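Local coordinates for protein BIFUNCTIONAL PROTEIN Proline utilization A (PutA) (Corynebacterium freiburgense, PDB 5UX5) that catalyses both oxidation steps from proline to glutamate, using an FAD-dependent proline dehydrogenase and an NAD-dependent aldehyde dehydrogenase joined in one chain, at residues A[578-583]-A[911-916]; A[698-703]-A[729-734]; A[784-789]-A[806-811]; A[946-951]-A[1047-1052]. All coordinates share one frame; numbering follows the deposited sequence.

Overall arrangement
The four contacts fall into two groups whose centres lie 38 to 53 Å apart. Interactions 1 and 4 have centres 13 Å apart and touch. D1047 in interaction 4 bonds to S580 and D915 of interaction 1, and R1050 lies against W913. Interactions 2 and 3 have centres 14 Å apart, and both lie among strands linked through strand 824-830. Interactions 1 and 3 are antiparallel strand pairs near the surface. Both combine backbone bonds with a salt bridge and a tryptophan contact. Interaction 2 is a buried parallel pair with purely aliphatic side-chain contacts. Interaction 4 is also buried, but joins two helices by small apolar contacts and has no hydrogen bond across it.

Interaction 1 of 4, residues A[578-583]-A[911-916]; sequences GHSKFT and GTWEDI
F582 and W913 meet on one face of this antiparallel strand pair. CB of F582 lies over the indole, 3.5 Å from the centroid of the W913 six-membered ring, as a CH-pi contact. The phenyl ring then reaches the five-membered part, with F582 CD1 3.4 Å from W913 CE2. The ring planes are inclined at 48°. F582 holds CG anti to its own N (chi1 176°), which leads the ring along to G911; F582 CE1 is 3.5 Å from G911 CA. On the other face K581 and E914 lie side by side. Their salt bridge is long, 3.6 Å from K581 NZ to E914 OE2, and sits at the exposed surface.

The backbones bond in pairs. K581 and E914 exchange two hydrogen bonds, and so do T583 and T912. I916 N adds a bond of 3.2 Å to H579 O at the other end.

Outer partners fix the polar groups. W913 NE1 bonds to A908 O, and R1050 makes a cation-pi contact with the indole. S580 OG bonds to D1047, while the D915 carboxylate takes the N-H groups of A1046 and D1047. L574 of helix 550-574 touches F582 and W913. Strand 580-591 lies in the aldehyde dehydrogenase part. Strand 911-915 adds an antiparallel strand to its largely parallel sheet, with C-terminal helix 936-953 packed on H579 and D915.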
loop_
_atom_site.group_PDB
_atom_site.type_symbol
_atom_site.label_atom_id
_atom_site.label_comp_id
_atom_site.label_asym_id
_atom_site.label_seq_id
_atom_site.Cartn_x
_atom_site.Cartn_y
_atom_site.Cartn_z
ATOM N N GLY A 578 -25.749 -25.234 -10.018
ATOM C CA GLY A 578 -24.881 -26.161 -9.327
ATOM C C GLY A 578 -25.694 -27.225 -8.632
ATOM O O GLY A 578 -26.828 -27.514 -9.016
ATOM N N HIS A 579 -25.099 -27.810 -7.598
ATOM C CA HIS A 579 -25.636 -29.018 -6.993
ATOM C C HIS A 579 -26.088 -28.836 -5.551
ATOM O O HIS A 579 -26.482 -29.821 -4.915
ATOM C CB HIS A 579 -24.585 -30.114 -7.110
ATOM C CG HIS A 579 -24.175 -30.367 -8.523
ATOM N ND1 HIS A 579 -24.925 -31.143 -9.385
ATOM C CD2 HIS A 579 -23.134 -29.892 -9.249
ATOM C CE1 HIS A 579 -24.340 -31.174 -10.567
ATOM N NE2 HIS A 579 -23.261 -30.408 -10.515
ATOM N N SER A 580 -26.106 -27.603 -5.044
ATOM C CA SER A 580 -26.588 -27.280 -3.708
ATOM C C SER A 580 -27.370 -25.977 -3.753
ATOM O O SER A 580 -27.224 -25.174 -4.678
ATOM C CB SER A 580 -25.436 -27.154 -2.723
ATOM O OG SER A 580 -24.294 -26.618 -3.368
ATOM N N LYS A 581 -28.209 -25.770 -2.744
ATOM C CA LYS A 581 -29.046 -24.580 -2.662
ATOM C C LYS A 581 -28.811 -23.877 -1.333
ATOM O O LYS A 581 -28.776 -24.519 -0.272
ATOM C CB LYS A 581 -30.547 -24.916 -2.822
ATOM C CG LYS A 581 -31.447 -23.675 -2.768
ATOM C CD LYS A 581 -32.948 -23.946 -2.942
ATOM C CE LYS A 581 -33.560 -24.745 -1.817
ATOM N NZ LYS A 581 -35.045 -24.839 -1.939
ATOM N N PHE A 582 -28.696 -22.553 -1.391
ATOM C CA PHE A 582 -28.383 -21.741 -0.219
ATOM C C PHE A 582 -29.659 -21.148 0.365
ATOM O O PHE A 582 -30.558 -20.739 -0.370
ATOM C CB PHE A 582 -27.392 -20.637 -0.593
ATOM C CG PHE A 582 -27.072 -19.675 0.506
ATOM C CD1 PHE A 582 -26.193 -20.036 1.538
ATOM C CD2 PHE A 582 -27.587 -18.381 0.484
ATOM C CE1 PHE A 582 -25.849 -19.136 2.541
ATOM C CE2 PHE A 582 -27.256 -17.477 1.485
ATOM C CZ PHE A 582 -26.377 -17.864 2.516
ATOM N N THR A 583 -29.755 -21.156 1.688
ATOM C CA THR A 583 -30.855 -20.511 2.402
ATOM C C THR A 583 -30.256 -19.565 3.428
ATOM O O THR A 583 -29.595 -20.032 4.379
ATOM C CB THR A 583 -31.756 -21.548 3.065
ATOM O OG1 THR A 583 -32.277 -22.408 2.046
ATOM C CG2 THR A 583 -32.907 -20.871 3.814
ATOM N N GLY A 911 -25.568 -18.515 6.131
ATOM C CA GLY A 911 -26.760 -19.293 5.873
ATOM C C GLY A 911 -26.434 -20.760 5.972
ATOM O O GLY A 911 -25.455 -21.156 6.606
ATOM N N THR A 912 -27.254 -21.565 5.315
ATOM C CA THR A 912 -27.067 -23.008 5.339
ATOM C C THR A 912 -27.261 -23.545 3.937
ATOM O O THR A 912 -28.037 -22.986 3.165
ATOM C CB THR A 912 -28.044 -23.669 6.295
ATOM O OG1 THR A 912 -29.354 -23.125 6.081
ATOM C CG2 THR A 912 -27.609 -23.415 7.743
ATOM N N TRP A 913 -26.550 -24.628 3.613
ATOM C CA TRP A 913 -26.615 -25.255 2.299
ATOM C C TRP A 913 -27.210 -26.654 2.395
ATOM O O TRP A 913 -27.024 -27.363 3.391
ATOM C CB TRP A 913 -25.226 -25.338 1.646
ATOM C CG TRP A 913 -24.662 -24.010 1.240
ATOM C CD1 TRP A 913 -24.033 -23.113 2.040
ATOM C CD2 TRP A 913 -24.695 -23.420 -0.071
ATOM N NE1 TRP A 913 -23.659 -22.001 1.319
ATOM C CE2 TRP A 913 -24.058 -22.161 0.021
ATOM C CE3 TRP A 913 -25.214 -23.827 -1.307
ATOM C CZ2 TRP A 913 -23.931 -21.302 -1.073
ATOM C CZ3 TRP A 913 -25.072 -22.982 -2.397
ATOM C CH2 TRP A 913 -24.438 -21.737 -2.273
ATOM N N GLU A 914 -27.913 -27.054 1.334
ATOM C CA GLU A 914 -28.493 -28.384 1.248
ATOM C C GLU A 914 -28.244 -28.980 -0.126
ATOM O O GLU A 914 -28.249 -28.265 -1.128
ATOM C CB GLU A 914 -30.000 -28.354 1.515
ATOM C CG GLU A 914 -30.826 -27.570 0.487
ATOM C CD GLU A 914 -32.325 -27.552 0.811
ATOM O OE1 GLU A 914 -32.845 -28.540 1.375
ATOM O OE2 GLU A 914 -32.987 -26.540 0.517
ATOM N N ASP A 915 -28.034 -30.292 -0.177
ATOM C CA ASP A 915 -27.993 -30.967 -1.472
ATOM C C ASP A 915 -29.337 -30.825 -2.200
ATOM O O ASP A 915 -30.404 -30.796 -1.578
ATOM C CB ASP A 915 -27.640 -32.448 -1.283
ATOM C CG ASP A 915 -26.158 -32.688 -1.060
ATOM O OD1 ASP A 915 -25.337 -32.069 -1.754
ATOM O OD2 ASP A 915 -25.796 -33.495 -0.184
ATOM N N ILE A 916 -29.282 -30.692 -3.527
ATOM C CA ILE A 916 -30.470 -30.752 -4.373
ATOM C C ILE A 916 -30.305 -31.878 -5.389
ATOM O O ILE A 916 -29.228 -32.444 -5.561
ATOM C CB ILE A 916 -30.779 -29.421 -5.094
ATOM C CG1 ILE A 916 -29.672 -29.007 -6.058
ATOM C CG2 ILE A 916 -31.113 -28.314 -4.111
ATOM C CD1 ILE A 916 -29.923 -27.602 -6.651
#

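Interaction 2 of 4, residues A[698-703]-A[729-734]; sequences IIVTPS and SLVILV
V700 packs against V731 and L733 on one face of two parallel strands. V700 CB is 3.8 Å from L733 CD2, and the two side chains run side by side in the same direction. From CB the valine splits. Its first torsion (chi1 -178°) sets CG2 beside the backbone N, and there V700 CG2 meets V731 CG2 at 3.7 Å. L733 CD2 lies a little farther from V700 CG2, at 4.2 Å. F740 of helix 740-750 covers V700, V731 and L733 on this face.

The strands belong to a beta-alpha-beta unit made of strand 696-700, helix 706-718 and strand 728-734. It lies within the aldehyde dehydrogenase part of the chain. Strand 845-852 pairs in parallel on the far side of 696-700, and strand 824-830 does the same for 728-734, so both are interior strands.

Four backbone bonds join the strands in parallel fashion. I698 N binds L730 O, and I698 O accepts from I732 N. V700 N binds I732 O at 2.9 Å, and V700 O accepts from V734 N.

The opposite face is also aliphatic. I699 CG1 approaches I732 CD1 at 4.2 Å, while I699 CG2 crosses toward CG2 of V734. A836 of helix 833-841 packs on all three residues. Just past the end of the first strand, P702 CD lies 3.2 Å from V734 O. T701 OG1 is hydrogen-bonded to E858, with a weaker bond to S853.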
loop_
_atom_site.group_PDB
_atom_site.type_symbol
_atom_site.label_atom_id
_atom_site.label_comp_id
_atom_site.label_asym_id
_atom_site.label_seq_id
_atom_site.Cartn_x
_atom_site.Cartn_y
_atom_site.Cartn_z
ATOM N N ILE A 698 7.787 -10.308 9.943
ATOM C CA ILE A 698 8.390 -10.228 8.613
ATOM C C ILE A 698 9.801 -10.773 8.718
ATOM O O ILE A 698 10.611 -10.265 9.507
ATOM C CB ILE A 698 8.390 -8.797 8.050
ATOM C CG1 ILE A 698 6.977 -8.328 7.748
ATOM C CG2 ILE A 698 9.325 -8.632 6.829
ATOM C CD1 ILE A 698 6.991 -6.895 7.230
ATOM N N ILE A 699 10.101 -11.796 7.923
ATOM C CA ILE A 699 11.450 -12.354 7.849
ATOM C C ILE A 699 12.273 -11.591 6.807
ATOM O O ILE A 699 11.814 -11.353 5.679
ATOM C CB ILE A 699 11.404 -13.855 7.525
ATOM C CG1 ILE A 699 10.626 -14.611 8.604
ATOM C CG2 ILE A 699 12.798 -14.392 7.355
ATOM C CD1 ILE A 699 10.554 -16.099 8.351
ATOM N N VAL A 700 13.492 -11.217 7.189
ATOM C CA VAL A 700 14.440 -10.507 6.346
ATOM C C VAL A 700 15.715 -11.333 6.308
ATOM O O VAL A 700 16.398 -11.477 7.329
ATOM C CB VAL A 700 14.720 -9.094 6.874
ATOM C CG1 VAL A 700 15.700 -8.315 5.940
ATOM C CG2 VAL A 700 13.408 -8.359 7.089
ATOM N N THR A 701 16.054 -11.839 5.143
ATOM C CA THR A 701 17.243 -12.644 4.921
ATOM C C THR A 701 18.309 -11.810 4.236
ATOM O O THR A 701 17.993 -10.815 3.582
ATOM C CB THR A 701 16.901 -13.863 4.053
ATOM O OG1 THR A 701 16.843 -13.474 2.673
ATOM C CG2 THR A 701 15.573 -14.464 4.475
ATOM N N PRO A 702 19.578 -12.221 4.290
ATOM C CA PRO A 702 20.634 -11.403 3.667
ATOM C C PRO A 702 20.419 -11.118 2.190
ATOM O O PRO A 702 20.964 -10.124 1.689
ATOM C CB PRO A 702 21.903 -12.240 3.885
ATOM C CG PRO A 702 21.617 -13.043 5.068
ATOM C CD PRO A 702 20.145 -13.386 4.987
ATOM N N SER A 703 19.605 -11.913 1.490
ATOM C CA SER A 703 19.329 -11.712 0.069
ATOM C C SER A 703 18.252 -10.656 -0.193
ATOM O O SER A 703 17.738 -10.572 -1.306
ATOM C CB SER A 703 18.935 -13.044 -0.573
ATOM O OG SER A 703 20.016 -13.961 -0.543
ATOM N N SER A 729 4.696 -6.940 14.330
ATOM C CA SER A 729 5.186 -6.832 15.685
ATOM C C SER A 729 6.580 -7.392 15.806
ATOM O O SER A 729 7.325 -7.017 16.715
ATOM C CB SER A 729 4.251 -7.608 16.618
ATOM O OG SER A 729 3.729 -6.812 17.670
ATOM N N LEU A 730 6.960 -8.232 14.877
ATOM C CA LEU A 730 8.238 -8.900 14.901
ATOM C C LEU A 730 8.866 -8.767 13.526
ATOM O O LEU A 730 8.180 -8.881 12.504
ATOM C CB LEU A 730 8.047 -10.370 15.282
ATOM C CG LEU A 730 7.280 -10.625 16.593
ATOM C CD1 LEU A 730 6.745 -12.038 16.665
ATOM C CD2 LEU A 730 8.150 -10.389 17.815
ATOM N N VAL A 731 10.163 -8.494 13.510
ATOM C CA VAL A 731 11.015 -8.683 12.346
ATOM C C VAL A 731 12.086 -9.704 12.749
ATOM O O VAL A 731 12.738 -9.561 13.796
ATOM C CB VAL A 731 11.598 -7.327 11.843
ATOM C CG1 VAL A 731 12.404 -6.633 12.896
ATOM C CG2 VAL A 731 12.424 -7.458 10.559
ATOM N N ILE A 732 12.216 -10.763 11.953
ATOM C CA ILE A 732 13.144 -11.860 12.216
ATOM C C ILE A 732 14.210 -11.786 11.138
ATOM O O ILE A 732 13.916 -12.011 9.959
ATOM C CB ILE A 732 12.459 -13.236 12.176
ATOM C CG1 ILE A 732 11.224 -13.303 13.057
ATOM C CG2 ILE A 732 13.411 -14.343 12.575
ATOM C CD1 ILE A 732 10.510 -14.593 12.845
ATOM N N LEU A 733 15.440 -11.478 11.531
ATOM C CA LEU A 733 16.557 -11.341 10.607
ATOM C C LEU A 733 17.363 -12.629 10.592
ATOM O O LEU A 733 17.707 -13.157 11.656
ATOM C CB LEU A 733 17.460 -10.191 11.029
ATOM C CG LEU A 733 16.755 -8.951 11.522
ATOM C CD1 LEU A 733 17.803 -7.969 11.981
ATOM C CD2 LEU A 733 15.979 -8.394 10.385
ATOM N N VAL A 734 17.652 -13.143 9.400
ATOM C CA VAL A 734 18.503 -14.322 9.265
ATOM C C VAL A 734 19.935 -13.874 9.028
ATOM O O VAL A 734 20.206 -13.068 8.124
ATOM C CB VAL A 734 18.027 -15.247 8.136
ATOM C CG1 VAL A 734 18.967 -16.421 8.042
ATOM C CG2 VAL A 734 16.602 -15.739 8.399
#

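Interaction 3 of 4, residues A[784-789]-A[806-811]; sequences GESWLV and RDNVRP
W787 and R806 pack side by side where two short antiparallel strands meet. Strand 804-807 also pairs in parallel with strand 824-830, in the aldehyde dehydrogenase part. L788 and V789 both face I805, a classic beta bulge at the end of the pairing. The tight part lies around R806, which is buried. Its chain is extended from CG to NE (chi2 176°, chi3 178°) and runs along the indole, with R806 CG 3.4 Å from W787 CZ3. The guanidinium plane is turned 68° from the ring. R806 NH1 reaches E785 OE1 at 3.1 Å in a salt bridge, with OE1 at the guanidinium edge and in its plane. OE1 also accepts from E782 N, and R806 NH2 bonds to G777 O. E785 OE2 lies against V809, 3.5 Å from V809 CG2. D807 N binds S786 O at 2.9 Å. D807 leans on L788, just past the end of strand 786-787, with D807 CB 3.8 Å from L788 CG; its OD1 bonds to H829 NE2.

The other side is looser. The return bond from S786 N to D807 O is weak, at 3.5 Å. G784 and R810 are exposed. N808 CB is 3.9 Å from G784 O, and N808 O lies 3.5 Å from E785 CG.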
loop_
_atom_site.group_PDB
_atom_site.type_symbol
_atom_site.label_atom_id
_atom_site.label_comp_id
_atom_site.label_asym_id
_atom_site.label_seq_id
_atom_site.Cartn_x
_atom_site.Cartn_y
_atom_site.Cartn_z
ATOM N N GLY A 784 17.857 -10.226 28.698
ATOM C CA GLY A 784 18.726 -10.202 27.537
ATOM C C GLY A 784 18.373 -9.186 26.477
ATOM O O GLY A 784 19.217 -8.904 25.609
ATOM N N GLU A 785 17.195 -8.568 26.560
ATOM C CA GLU A 785 16.697 -7.632 25.560
ATOM C C GLU A 785 17.194 -6.215 25.858
ATOM O O GLU A 785 17.643 -5.905 26.963
ATOM C CB GLU A 785 15.165 -7.683 25.528
ATOM C CG GLU A 785 14.626 -9.107 25.237
ATOM C CD GLU A 785 13.104 -9.200 25.161
ATOM O OE1 GLU A 785 12.423 -8.296 25.703
ATOM O OE2 GLU A 785 12.591 -10.170 24.537
ATOM N N SER A 786 17.142 -5.361 24.842
ATOM C CA SER A 786 17.495 -3.957 25.005
ATOM C C SER A 786 16.603 -3.130 24.087
ATOM O O SER A 786 16.077 -3.635 23.095
ATOM C CB SER A 786 18.982 -3.716 24.717
ATOM O OG SER A 786 19.373 -4.455 23.573
ATOM N N TRP A 787 16.406 -1.856 24.445
ATOM C CA TRP A 787 15.710 -0.916 23.572
ATOM C C TRP A 787 16.709 -0.330 22.581
ATOM O O TRP A 787 17.644 0.364 22.987
ATOM C CB TRP A 787 15.060 0.226 24.354
ATOM C CG TRP A 787 13.811 -0.090 25.108
ATOM C CD1 TRP A 787 13.618 0.036 26.448
ATOM C CD2 TRP A 787 12.561 -0.555 24.569
ATOM N NE1 TRP A 787 12.333 -0.338 26.789
ATOM C CE2 TRP A 787 11.665 -0.704 25.656
ATOM C CE3 TRP A 787 12.117 -0.873 23.280
ATOM C CZ2 TRP A 787 10.359 -1.149 25.493
ATOM C CZ3 TRP A 787 10.809 -1.322 23.116
ATOM C CH2 TRP A 787 9.948 -1.460 24.216
ATOM N N LEU A 788 16.508 -0.607 21.286
ATOM C CA LEU A 788 17.201 0.152 20.244
ATOM C C LEU A 788 16.587 1.535 20.095
ATOM O O LEU A 788 17.285 2.508 19.785
ATOM C CB LEU A 788 17.142 -0.578 18.901
ATOM C CG LEU A 788 17.892 -1.895 18.793
ATOM C CD1 LEU A 788 17.744 -2.431 17.385
ATOM C CD2 LEU A 788 19.342 -1.690 19.181
ATOM N N VAL A 789 15.272 1.622 20.250
ATOM C CA VAL A 789 14.549 2.880 20.364
ATOM C C VAL A 789 13.521 2.642 21.462
ATOM O O VAL A 789 12.752 1.679 21.375
ATOM C CB VAL A 789 13.861 3.286 19.041
ATOM C CG1 VAL A 789 13.034 4.540 19.223
ATOM C CG2 VAL A 789 14.872 3.452 17.904
ATOM N N ARG A 806 12.455 -3.282 20.429
ATOM C CA ARG A 806 13.213 -4.261 21.214
ATOM C C ARG A 806 14.122 -5.099 20.333
ATOM O O ARG A 806 13.716 -5.560 19.257
ATOM C CB ARG A 806 12.292 -5.245 21.906
ATOM C CG ARG A 806 11.283 -4.656 22.734
ATOM C CD ARG A 806 10.413 -5.750 23.250
ATOM N NE ARG A 806 9.435 -5.117 24.105
ATOM C CZ ARG A 806 9.237 -5.436 25.366
ATOM N NH1 ARG A 806 9.938 -6.424 25.914
ATOM N NH2 ARG A 806 8.326 -4.766 26.061
ATOM N N ASP A 807 15.317 -5.374 20.842
ATOM C CA ASP A 807 16.299 -6.242 20.208
ATOM C C ASP A 807 16.477 -7.526 21.030
ATOM O O ASP A 807 16.319 -7.534 22.260
ATOM C CB ASP A 807 17.620 -5.460 20.058
ATOM C CG ASP A 807 18.554 -6.031 19.014
ATOM O OD1 ASP A 807 18.156 -6.935 18.251
ATOM O OD2 ASP A 807 19.688 -5.507 18.921
ATOM N N ASN A 808 16.824 -8.616 20.336
ATOM C CA ASN A 808 17.121 -9.910 20.962
ATOM C C ASN A 808 15.881 -10.531 21.622
ATOM O O ASN A 808 15.968 -11.164 22.676
ATOM C CB ASN A 808 18.273 -9.766 21.958
ATOM C CG ASN A 808 19.571 -9.378 21.279
ATOM O OD1 ASN A 808 19.939 -9.937 20.245
ATOM N ND2 ASN A 808 20.239 -8.371 21.820
ATOM N N VAL A 809 14.720 -10.344 21.001
ATOM C CA VAL A 809 13.500 -11.004 21.459
ATOM C C VAL A 809 13.638 -12.497 21.190
ATOM O O VAL A 809 13.841 -12.918 20.046
ATOM C CB VAL A 809 12.270 -10.411 20.756
ATOM C CG1 VAL A 809 11.064 -11.282 20.961
ATOM C CG2 VAL A 809 11.991 -9.023 21.286
ATOM N N ARG A 810 13.535 -13.344 22.292
ATOM C CA ARG A 810 13.872 -14.745 22.075
ATOM C C ARG A 810 12.615 -15.587 21.870
ATOM O O ARG A 810 11.540 -15.223 22.358
ATOM C CB ARG A 810 14.675 -15.284 23.263
ATOM C CG ARG A 810 16.080 -14.694 23.440
ATOM C CD ARG A 810 16.991 -15.032 22.258
ATOM N NE ARG A 810 17.014 -16.463 21.937
ATOM C CZ ARG A 810 17.760 -17.004 20.971
ATOM N NH1 ARG A 810 18.551 -16.233 20.225
ATOM N NH2 ARG A 810 17.722 -18.316 20.753
ATOM N N PRO A 811 12.710 -16.733 21.181
ATOM C CA PRO A 811 11.516 -17.565 20.944
ATOM C C PRO A 811 10.915 -18.097 22.237
ATOM O O PRO A 811 11.593 -18.736 23.044
ATOM C CB PRO A 811 12.057 -18.714 20.084
ATOM C CG PRO A 811 13.498 -18.804 20.447
ATOM C CD PRO A 811 13.926 -17.368 20.638
#

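Interaction 4 of 4, residues A[946-951]-A[1047-1052]; sequences EIAWRT and DGRREL
A948 meets the first turn of helix 1048-1051 with its methyl group. A948 CB lies 3.6 Å from R1049 N and 4.2 Å from R1049 CB. Beyond CB the R1049 chain bends away, and its far end forms a long, weak ion pair with E952. L1052 reaches back one turn later. Its CG stands beside the backbone N (chi1 -72°) and its chain runs on extended to CD1 (chi2 171°). This brings L1052 CD1 to 4.4 Å from A948 CB. L1052 CD1 also meets the edge of the W949 ring near its plane, 4.4 Å from W949 CE3. W949 turns that edge to the leucine with CG roughly anti to its N (chi1 -157°), and it also touches R996 and T997 of helix 984-997.

The contact joins helix 936-953 to the short helix in the C-terminal part of the chain. F953 and A993 pack on L1052 as well. D1047 is the N-cap of the short helix. D1047 OD1 accepts from R1049 N at 3.3 Å, met from above the carboxylate plane.

No hydrogen bond crosses between the two segments. The R1049 N-H beside the A948 methyl is already used by the D1047 cap. An apolar group can therefore close on the helix start without burying an unmet donor there, and the helices are joined by van der Waals packing.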
loop_
_atom_site.group_PDB
_atom_site.type_symbol
_atom_site.label_atom_id
_atom_site.label_comp_id
_atom_site.label_asym_id
_atom_site.label_seq_id
_atom_site.Cartn_x
_atom_site.Cartn_y
_atom_site.Cartn_z
ATOM N N GLU A 946 -14.572 -34.096 -7.343
ATOM C CA GLU A 946 -13.709 -33.934 -8.507
ATOM C C GLU A 946 -13.992 -32.619 -9.225
ATOM O O GLU A 946 -13.067 -31.869 -9.542
ATOM C CB GLU A 946 -13.889 -35.114 -9.454
ATOM C CG GLU A 946 -12.997 -35.077 -10.673
ATOM C CD GLU A 946 -11.523 -35.204 -10.359
ATOM O OE1 GLU A 946 -10.718 -34.760 -11.203
ATOM O OE2 GLU A 946 -11.168 -35.751 -9.292
ATOM N N ILE A 947 -15.270 -32.321 -9.487
ATOM C CA ILE A 947 -15.621 -31.108 -10.232
ATOM C C ILE A 947 -15.257 -29.865 -9.437
ATOM O O ILE A 947 -14.730 -28.888 -9.990
ATOM C CB ILE A 947 -17.111 -31.098 -10.609
ATOM C CG1 ILE A 947 -17.449 -32.229 -11.531
ATOM C CG2 ILE A 947 -17.510 -29.776 -11.203
ATOM C CD1 ILE A 947 -18.925 -32.330 -11.649
ATOM N N ALA A 948 -15.568 -29.861 -8.147
ATOM C CA ALA A 948 -15.183 -28.726 -7.313
ATOM C C ALA A 948 -13.669 -28.571 -7.286
ATOM O O ALA A 948 -13.153 -27.457 -7.367
ATOM C CB ALA A 948 -15.741 -28.894 -5.897
ATOM N N TRP A 949 -12.938 -29.681 -7.245
ATOM C CA TRP A 949 -11.489 -29.576 -7.228
ATOM C C TRP A 949 -10.973 -28.985 -8.536
ATOM O O TRP A 949 -10.088 -28.126 -8.517
ATOM C CB TRP A 949 -10.870 -30.947 -6.943
ATOM C CG TRP A 949 -9.483 -30.869 -6.374
ATOM C CD1 TRP A 949 -8.311 -31.010 -7.050
ATOM C CD2 TRP A 949 -9.132 -30.576 -5.019
ATOM N NE1 TRP A 949 -7.260 -30.848 -6.208
ATOM C CE2 TRP A 949 -7.729 -30.578 -4.948
ATOM C CE3 TRP A 949 -9.869 -30.317 -3.854
ATOM C CZ2 TRP A 949 -7.037 -30.336 -3.757
ATOM C CZ3 TRP A 949 -9.178 -30.079 -2.663
ATOM C CH2 TRP A 949 -7.778 -30.092 -2.632
ATOM N N ARG A 950 -11.545 -29.397 -9.674
ATOM C CA ARG A 950 -11.141 -28.837 -10.963
ATOM C C ARG A 950 -11.519 -27.367 -11.099
ATOM O O ARG A 950 -10.798 -26.594 -11.741
ATOM C CB ARG A 950 -11.765 -29.612 -12.114
ATOM C CG ARG A 950 -11.305 -31.027 -12.258
ATOM C CD ARG A 950 -11.947 -31.632 -13.462
ATOM N NE ARG A 950 -11.709 -33.060 -13.505
ATOM C CZ ARG A 950 -12.131 -33.857 -14.479
ATOM N NH1 ARG A 950 -12.797 -33.363 -15.507
ATOM N NH2 ARG A 950 -11.882 -35.150 -14.427
ATOM N N THR A 951 -12.666 -26.973 -10.545
ATOM C CA THR A 951 -13.198 -25.636 -10.773
ATOM C C THR A 951 -12.515 -24.597 -9.897
ATOM O O THR A 951 -12.120 -23.529 -10.380
ATOM C CB THR A 951 -14.695 -25.627 -10.490
ATOM O OG1 THR A 951 -15.381 -26.321 -11.545
ATOM C CG2 THR A 951 -15.195 -24.179 -10.420
ATOM N N ASP A 1047 -22.398 -32.341 -2.192
ATOM C CA ASP A 1047 -21.754 -31.314 -3.003
ATOM C C ASP A 1047 -20.441 -30.901 -2.363
ATOM O O ASP A 1047 -20.428 -30.097 -1.425
ATOM C CB ASP A 1047 -22.652 -30.091 -3.170
ATOM C CG ASP A 1047 -22.240 -29.226 -4.398
ATOM O OD1 ASP A 1047 -21.194 -29.518 -5.017
ATOM O OD2 ASP A 1047 -22.944 -28.249 -4.730
ATOM N N GLY A 1048 -19.327 -31.368 -2.932
ATOM C CA GLY A 1048 -18.026 -30.976 -2.426
ATOM C C GLY A 1048 -17.733 -29.494 -2.557
ATOM O O GLY A 1048 -16.919 -28.958 -1.781
ATOM N N ARG A 1049 -18.395 -28.807 -3.502
ATOM C CA ARG A 1049 -18.238 -27.361 -3.586
ATOM C C ARG A 1049 -18.542 -26.711 -2.251
ATOM O O ARG A 1049 -17.970 -25.668 -1.935
ATOM C CB ARG A 1049 -19.142 -26.775 -4.672
ATOM C CG ARG A 1049 -18.931 -25.292 -4.913
ATOM C CD ARG A 1049 -17.448 -24.991 -5.181
ATOM N NE ARG A 1049 -17.159 -23.564 -5.373
ATOM C CZ ARG A 1049 -16.908 -22.703 -4.377
ATOM N NH1 ARG A 1049 -16.914 -23.104 -3.116
ATOM N NH2 ARG A 1049 -16.650 -21.425 -4.632
ATOM N N ARG A 1050 -19.411 -27.325 -1.444
ATOM C CA ARG A 1050 -19.654 -26.874 -0.083
ATOM C C ARG A 1050 -18.893 -27.687 0.958
ATOM O O ARG A 1050 -18.179 -27.104 1.779
ATOM C CB ARG A 1050 -21.142 -26.926 0.247
ATOM C CG ARG A 1050 -22.048 -26.093 -0.622
ATOM C CD ARG A 1050 -21.631 -24.665 -0.700
ATOM N NE ARG A 1050 -21.242 -24.163 0.604
ATOM C CZ ARG A 1050 -20.590 -23.017 0.785
ATOM N NH1 ARG A 1050 -20.280 -22.255 -0.271
ATOM N NH2 ARG A 1050 -20.238 -22.641 2.010
ATOM N N GLU A 1051 -18.971 -29.020 0.901
ATOM C CA GLU A 1051 -18.428 -29.838 1.985
ATOM C C GLU A 1051 -16.916 -29.744 2.059
ATOM O O GLU A 1051 -16.353 -29.774 3.155
ATOM C CB GLU A 1051 -18.842 -31.294 1.812
ATOM C CG GLU A 1051 -18.500 -32.222 2.975
ATOM C CD GLU A 1051 -19.160 -31.816 4.299
ATOM O OE1 GLU A 1051 -18.427 -31.735 5.311
ATOM O OE2 GLU A 1051 -20.407 -31.639 4.348
ATOM N N LEU A 1052 -16.232 -29.626 0.915
ATOM C CA LEU A 1052 -14.769 -29.604 0.945
ATOM C C LEU A 1052 -14.206 -28.358 1.641
ATOM O O LEU A 1052 -13.020 -28.354 2.010
ATOM C CB LEU A 1052 -14.190 -29.747 -0.477
ATOM C CG LEU A 1052 -14.325 -31.149 -1.123
ATOM C CD1 LEU A 1052 -13.945 -31.193 -2.586
ATOM C CD2 LEU A 1052 -13.509 -32.186 -0.399
#